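Local structure of uncharacterized protein (Parabacteroides merdae, 4R7F) at residues A[60-65]-A[386-391]; A[113-118]-A[377-382]. The protein is of unknown function but has immunoglobulin-like beta-sandwich domains and an N-terminal region that resembles the first domain of type 9 secretion system plug proteins. All coordinates share one frame; numbering follows the deposited sequence.

Interaction 1 of 2, residues A[60-65]-A[386-391]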
loop_
_atom_site.group_PDB
_atom_site.type_symbol
_atom_site.label_atom_id
_atom_site.label_comp_id
_atom_site.label_asym_id
_atom_site.label_seq_id
_atom_site.Cartn_x
_atom_site.Cartn_y
_atom_site.Cartn_z
ATOM N N CYS A 60 -12.091 -27.114 -6.051
ATOM C CA CYS A 60 -11.279 -27.124 -7.254
ATOM C C CYS A 60 -9.805 -27.273 -6.985
ATOM O O CYS A 60 -9.282 -26.915 -5.946
ATOM C CB CYS A 60 -11.499 -25.833 -8.061
ATOM S SG CYS A 60 -13.215 -25.542 -8.536
ATOM N N ASN A 61 -9.115 -27.778 -7.979
ATOM C CA ASN A 61 -7.665 -27.827 -7.932
ATOM C C ASN A 61 -7.031 -26.498 -8.321
ATOM O O ASN A 61 -7.738 -25.528 -8.583
ATOM C CB ASN A 61 -7.191 -29.034 -8.744
ATOM C CG ASN A 61 -7.327 -30.328 -7.933
ATOM O OD1 ASN A 61 -7.306 -30.304 -6.680
ATOM N ND2 ASN A 61 -7.508 -31.435 -8.613
ATOM N N ALA A 62 -5.705 -26.436 -8.307
ATOM C CA ALA A 62 -4.986 -25.196 -8.506
ATOM C C ALA A 62 -5.392 -24.477 -9.788
ATOM O O ALA A 62 -5.507 -23.258 -9.795
ATOM C CB ALA A 62 -3.499 -25.455 -8.506
ATOM N N ASP A 63 -5.624 -25.240 -10.853
ATOM C CA ASP A 63 -5.992 -24.679 -12.154
ATOM C C ASP A 63 -7.492 -24.403 -12.330
ATOM O O ASP A 63 -7.934 -24.065 -13.418
ATOM C CB ASP A 63 -5.472 -25.548 -13.314
ATOM C CG ASP A 63 -6.168 -26.911 -13.414
ATOM O OD1 ASP A 63 -6.966 -27.282 -12.540
ATOM O OD2 ASP A 63 -5.880 -27.631 -14.382
ATOM N N TRP A 64 -8.248 -24.503 -11.250
ATOM C CA TRP A 64 -9.692 -24.184 -11.233
ATOM C C TRP A 64 -10.543 -25.169 -12.016
ATOM O O TRP A 64 -11.660 -24.849 -12.386
ATOM C CB TRP A 64 -9.953 -22.725 -11.649
ATOM C CG TRP A 64 -9.613 -21.776 -10.576
ATOM C CD1 TRP A 64 -8.453 -21.033 -10.454
ATOM C CD2 TRP A 64 -10.399 -21.474 -9.425
ATOM N NE1 TRP A 64 -8.490 -20.283 -9.295
ATOM C CE2 TRP A 64 -9.674 -20.529 -8.652
ATOM C CE3 TRP A 64 -11.640 -21.901 -8.969
ATOM C CZ2 TRP A 64 -10.166 -20.003 -7.474
ATOM C CZ3 TRP A 64 -12.133 -21.370 -7.788
ATOM C CH2 TRP A 64 -11.398 -20.418 -7.061
ATOM N N THR A 65 -10.006 -26.364 -12.270
ATOM C CA THR A 65 -10.824 -27.500 -12.618
ATOM C C THR A 65 -11.254 -28.174 -11.317
ATOM O O THR A 65 -10.550 -28.087 -10.301
ATOM C CB THR A 65 -10.058 -28.550 -13.435
ATOM O OG1 THR A 65 -8.963 -29.069 -12.673
ATOM C CG2 THR A 65 -9.555 -27.991 -14.737
ATOM N N ARG A 386 -4.712 -36.196 -2.752
ATOM C CA ARG A 386 -5.890 -36.290 -3.613
ATOM C C ARG A 386 -6.319 -34.941 -4.198
ATOM O O ARG A 386 -7.239 -34.881 -5.028
ATOM C CB ARG A 386 -7.043 -36.932 -2.837
ATOM C CG ARG A 386 -6.748 -38.340 -2.344
ATOM C CD ARG A 386 -7.819 -38.885 -1.394
ATOM N NE ARG A 386 -9.213 -38.511 -1.710
ATOM C CZ ARG A 386 -9.901 -38.955 -2.761
ATOM N NH1 ARG A 386 -9.324 -39.745 -3.651
ATOM N NH2 ARG A 386 -11.172 -38.599 -2.948
ATOM N N TYR A 387 -5.673 -33.858 -3.756
ATOM C CA TYR A 387 -6.109 -32.491 -4.085
ATOM C C TYR A 387 -5.004 -31.469 -3.832
ATOM O O TYR A 387 -4.021 -31.749 -3.138
ATOM C CB TYR A 387 -7.374 -32.099 -3.315
ATOM C CG TYR A 387 -7.140 -31.776 -1.865
ATOM C CD1 TYR A 387 -6.884 -32.792 -0.935
ATOM C CD2 TYR A 387 -7.122 -30.457 -1.420
ATOM C CE1 TYR A 387 -6.618 -32.500 0.406
ATOM C CE2 TYR A 387 -6.875 -30.152 -0.075
ATOM C CZ TYR A 387 -6.632 -31.175 0.833
ATOM O OH TYR A 387 -6.407 -30.884 2.162
ATOM N N ASP A 388 -5.171 -30.299 -4.442
ATOM C CA ASP A 388 -4.229 -29.207 -4.336
ATOM C C ASP A 388 -4.580 -28.339 -3.129
ATOM O O ASP A 388 -5.613 -27.652 -3.119
ATOM C CB ASP A 388 -4.287 -28.324 -5.574
ATOM C CG ASP A 388 -3.648 -28.957 -6.800
ATOM O OD1 ASP A 388 -2.714 -29.760 -6.664
ATOM O OD2 ASP A 388 -4.068 -28.614 -7.925
ATOM N N ARG A 389 -3.693 -28.358 -2.136
ATOM C CA ARG A 389 -3.755 -27.425 -1.010
ATOM C C ARG A 389 -3.159 -26.106 -1.393
ATOM O O ARG A 389 -2.202 -26.048 -2.178
ATOM C CB ARG A 389 -2.995 -27.978 0.186
ATOM C CG ARG A 389 -3.651 -29.212 0.779
ATOM C CD ARG A 389 -2.673 -30.006 1.622
ATOM N NE ARG A 389 -2.321 -29.286 2.847
ATOM C CZ ARG A 389 -1.361 -29.680 3.681
ATOM N NH1 ARG A 389 -0.631 -30.740 3.393
ATOM N NH2 ARG A 389 -1.098 -29.009 4.791
ATOM N N LEU A 390 -3.725 -25.052 -0.827
ATOM C CA LEU A 390 -3.220 -23.736 -1.009
ATOM C C LEU A 390 -2.465 -23.382 0.274
ATOM O O LEU A 390 -3.081 -23.109 1.296
ATOM C CB LEU A 390 -4.392 -22.790 -1.278
ATOM C CG LEU A 390 -4.086 -21.302 -1.391
ATOM C CD1 LEU A 390 -3.041 -21.098 -2.459
ATOM C CD2 LEU A 390 -5.311 -20.445 -1.690
ATOM N N ILE A 391 -1.138 -23.404 0.206
ATOM C CA ILE A 391 -0.289 -23.297 1.378
ATOM C C ILE A 391 0.334 -21.917 1.565
ATOM O O ILE A 391 0.948 -21.615 2.584
ATOM C CB ILE A 391 0.811 -24.388 1.386
ATOM C CG1 ILE A 391 1.767 -24.296 0.200
ATOM C CG2 ILE A 391 0.191 -25.773 1.482
ATOM C CD1 ILE A 391 3.064 -25.054 0.422
HETATM O O HOH W 1 -6.897 -26.072 -4.892
HETATM O O HOH W 2 -8.215 -33.757 -7.327
HETATM O O HOH W 3 -4.154 -28.011 -11.094
#
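Asn61 and Ala62 at the start of a type I turn (Asn61 to Trp64) meet Asp388 just ahead of strand 389-397, in a reciprocal pair of backbone-to-side-chain bonds. The tighter one runs from Ala62 N to Asp388 OD2, 2.8 Å and nearly straight at 172°, on the oxygen's anti lone pair; the Ala62 CB packs against the same oxygen at 3.3 Å. In return, Asp388 N donates to Asn61 OD1 over 3.1 Å, coming in 42° out of the carbonyl plane. Asn61 CG stands beside its own backbone N (chi1 -80°), which carries the amide across to Asp388. The remainder is wet. Water 2 links Asn61 ND2 to Arg386 O, water 1 joins Cys60 O to Asp388 O, and water 3 passes from Asp63 N to Asp388 OD2, a longer bond of 3.2 Å. With an alanine in place of Asn61, Asp388 N would probably lose its acceptor and water 2 its amide donor. The other carboxylate oxygen, OD1, forms a salt bridge with Lys182, so the charge of Asp388 is shared between a lysine and the backbone N-H of Ala62 in the turn, an environment likely to keep it ionised.

Interaction 2 of 2, residues A[113-118]-A[377-382]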
loop_
_atom_site.group_PDB
_atom_site.type_symbol
_atom_site.label_atom_id
_atom_site.label_comp_id
_atom_site.label_asym_id
_atom_site.label_seq_id
_atom_site.Cartn_x
_atom_site.Cartn_y
_atom_site.Cartn_z
ATOM N N SER A 113 -8.069 -26.573 2.563
ATOM C CA SER A 113 -7.717 -25.394 1.837
ATOM C C SER A 113 -7.971 -25.623 0.354
ATOM O O SER A 113 -8.315 -26.723 -0.069
ATOM C CB SER A 113 -6.248 -25.071 2.097
ATOM O OG SER A 113 -5.414 -26.007 1.468
ATOM N N GLY A 114 -7.745 -24.592 -0.439
ATOM C CA GLY A 114 -7.787 -24.731 -1.897
ATOM C C GLY A 114 -8.727 -23.739 -2.544
ATOM O O GLY A 114 -9.159 -22.743 -1.918
ATOM N N ASN A 115 -9.052 -24.031 -3.800
ATOM C CA ASN A 115 -9.908 -23.180 -4.598
ATOM C C ASN A 115 -11.380 -23.622 -4.471
ATOM O O ASN A 115 -11.678 -24.815 -4.606
ATOM C CB ASN A 115 -9.451 -23.258 -6.037
ATOM C CG ASN A 115 -8.158 -22.503 -6.285
ATOM O OD1 ASN A 115 -7.775 -21.635 -5.503
ATOM N ND2 ASN A 115 -7.459 -22.859 -7.365
ATOM N N TYR A 116 -12.276 -22.683 -4.212
ATOM C CA TYR A 116 -13.729 -22.986 -4.107
ATOM C C TYR A 116 -14.558 -22.194 -5.123
ATOM O O TYR A 116 -14.309 -21.006 -5.351
ATOM C CB TYR A 116 -14.277 -22.698 -2.707
ATOM C CG TYR A 116 -13.804 -23.674 -1.655
ATOM C CD1 TYR A 116 -12.625 -23.463 -0.947
ATOM C CD2 TYR A 116 -14.520 -24.814 -1.383
ATOM C CE1 TYR A 116 -12.171 -24.379 -0.015
ATOM C CE2 TYR A 116 -14.079 -25.725 -0.447
ATOM C CZ TYR A 116 -12.912 -25.504 0.227
ATOM O OH TYR A 116 -12.522 -26.415 1.154
ATOM N N ALA A 117 -15.531 -22.877 -5.737
ATOM C CA ALA A 117 -16.471 -22.263 -6.631
ATOM C C ALA A 117 -17.887 -22.451 -6.111
ATOM O O ALA A 117 -18.351 -23.573 -5.871
ATOM C CB ALA A 117 -16.327 -22.836 -8.011
ATOM N N ILE A 118 -18.568 -21.322 -5.928
ATOM C CA ILE A 118 -19.927 -21.289 -5.416
ATOM C C ILE A 118 -20.865 -21.121 -6.588
ATOM O O ILE A 118 -20.858 -20.074 -7.228
ATOM C CB ILE A 118 -20.137 -20.117 -4.435
ATOM C CG1 ILE A 118 -19.212 -20.251 -3.236
ATOM C CG2 ILE A 118 -21.566 -20.075 -3.959
ATOM C CD1 ILE A 118 -19.170 -21.635 -2.620
ATOM N N TYR A 377 -0.125 -17.296 -5.754
ATOM C CA TYR A 377 -0.809 -18.400 -5.104
ATOM C C TYR A 377 0.086 -19.614 -5.225
ATOM O O TYR A 377 0.480 -19.983 -6.334
ATOM C CB TYR A 377 -2.118 -18.731 -5.843
ATOM C CG TYR A 377 -3.247 -17.729 -5.684
ATOM C CD1 TYR A 377 -3.216 -16.498 -6.309
ATOM C CD2 TYR A 377 -4.334 -18.028 -4.917
ATOM C CE1 TYR A 377 -4.261 -15.582 -6.159
ATOM C CE2 TYR A 377 -5.376 -17.150 -4.772
ATOM C CZ TYR A 377 -5.339 -15.927 -5.398
ATOM O OH TYR A 377 -6.398 -15.071 -5.227
ATOM N N VAL A 378 0.353 -20.251 -4.093
ATOM C CA VAL A 378 1.216 -21.386 -4.017
ATOM C C VAL A 378 0.393 -22.592 -3.564
ATOM O O VAL A 378 -0.033 -22.635 -2.440
ATOM C CB VAL A 378 2.343 -21.126 -3.003
ATOM C CG1 VAL A 378 3.216 -22.368 -2.865
ATOM C CG2 VAL A 378 3.179 -19.923 -3.419
ATOM N N TYR A 379 0.210 -23.558 -4.457
ATOM C CA TYR A 379 -0.546 -24.762 -4.224
ATOM C C TYR A 379 0.407 -25.945 -4.064
ATOM O O TYR A 379 1.485 -25.974 -4.665
ATOM C CB TYR A 379 -1.460 -25.043 -5.415
ATOM C CG TYR A 379 -2.490 -23.998 -5.634
ATOM C CD1 TYR A 379 -3.714 -24.062 -5.008
ATOM C CD2 TYR A 379 -2.231 -22.912 -6.427
ATOM C CE1 TYR A 379 -4.679 -23.091 -5.218
ATOM C CE2 TYR A 379 -3.166 -21.924 -6.610
ATOM C CZ TYR A 379 -4.393 -22.019 -6.026
ATOM O OH TYR A 379 -5.318 -20.996 -6.210
ATOM N N TYR A 380 0.010 -26.927 -3.257
ATOM C CA TYR A 380 0.943 -27.983 -2.862
ATOM C C TYR A 380 0.271 -29.292 -3.075
ATOM O O TYR A 380 -0.839 -29.500 -2.556
ATOM C CB TYR A 380 1.305 -27.865 -1.383
ATOM C CG TYR A 380 2.042 -29.052 -0.760
ATOM C CD1 TYR A 380 3.275 -29.463 -1.254
ATOM C CD2 TYR A 380 1.583 -29.667 0.404
ATOM C CE1 TYR A 380 4.003 -30.492 -0.649
ATOM C CE2 TYR A 380 2.299 -30.715 1.020
ATOM C CZ TYR A 380 3.507 -31.126 0.475
ATOM O OH TYR A 380 4.256 -32.148 1.019
ATOM N N ARG A 381 0.939 -30.170 -3.833
ATOM C CA ARG A 381 0.441 -31.525 -4.043
ATOM C C ARG A 381 1.494 -32.602 -4.193
ATOM O O ARG A 381 1.967 -32.891 -5.297
ATOM C CB ARG A 381 -0.475 -31.569 -5.222
ATOM C CG ARG A 381 -1.236 -32.866 -5.243
ATOM C CD ARG A 381 -2.450 -32.718 -6.073
ATOM N NE ARG A 381 -2.999 -34.012 -6.362
ATOM C CZ ARG A 381 -3.990 -34.200 -7.219
ATOM N NH1 ARG A 381 -4.558 -33.164 -7.839
ATOM N NH2 ARG A 381 -4.422 -35.426 -7.435
ATOM N N PRO A 382 1.849 -33.228 -3.075
ATOM C CA PRO A 382 2.853 -34.305 -3.110
ATOM C C PRO A 382 2.253 -35.581 -3.701
ATOM O O PRO A 382 1.033 -35.678 -3.777
ATOM C CB PRO A 382 3.184 -34.505 -1.628
ATOM C CG PRO A 382 1.893 -34.200 -0.919
ATOM C CD PRO A 382 1.189 -33.125 -1.761
#
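Asn115 and Tyr379 lie on extended backbones that do not pair with each other: their CA atoms are 9.5 Å apart and no backbone hydrogen bond joins 113-118 to 377-382, which leaves the gap to be spanned by side chains. One bond does so. Tyr379 OH donates to Asn115 OD1 at 2.6 Å, a short separation, and the hydroxyl lies in the carbonyl plane on a lone pair, with a C=O...O angle of 107°. Seen from the tyrosine, OD1 sits at the ring edge and in the ring plane, its distance to CE1 being 3.4 Å, so the phenol meets the amide through its hydroxyl end and not through a face. The amide and ring planes stand 75° apart and the two side chains cross at about a right angle. Tyr379 CG lies opposite its carbonyl carbon, beside the backbone N (chi1 -63°), and from there the long ring reaches the asparagine. The amide is fixed from both ends, since OD1 is also hydrogen-bonded to Ser136 OG and ND2 to Asn61 O; the acceptor Asn61 O calls for the amide nitrogen on that side, and these partners satisfy the polar atoms of a buried residue. Just before it, Gly114 adopts backbone angles at which a CB would press on the carbonyl O of Ser113. The side chain of Tyr379 is also about 4 Å from a bound Tris molecule, probably from the crystallisation liquor. No helix takes part: strand 114-122 runs antiparallel between 53-60 and 129-138, strand 373-380 is central between 181-187 and 389-397, and the tyrosine-asparagine bond joins these two sheets, with Ala62 and Leu390 packed against the Tyr379 side chain.

Following the chain from the N terminus, 60-65 comes first, as strand 53-60 ends, and 113-118 second, on the neighbouring antiparallel strand of the same sheet. After a long excursion, 377-382 and 386-391 return at the end of strand 373-380 and the start of strand 389-397, neighbours in another sheet. Interaction 2 closes a loop of 258 residues nested inside the 320-residue loop closed by interaction 1. Their centres are 3 Å apart, and probable backbone hydrogen bonds couple them: Cys60 N to Asn115 O at 2.7 Å and Tyr380 N to Arg389 O at 2.6 Å. Together they tie the sheet that holds strands 53-60 and 114-122 to the three-stranded sheet of 181-187, 373-380 and 389-397.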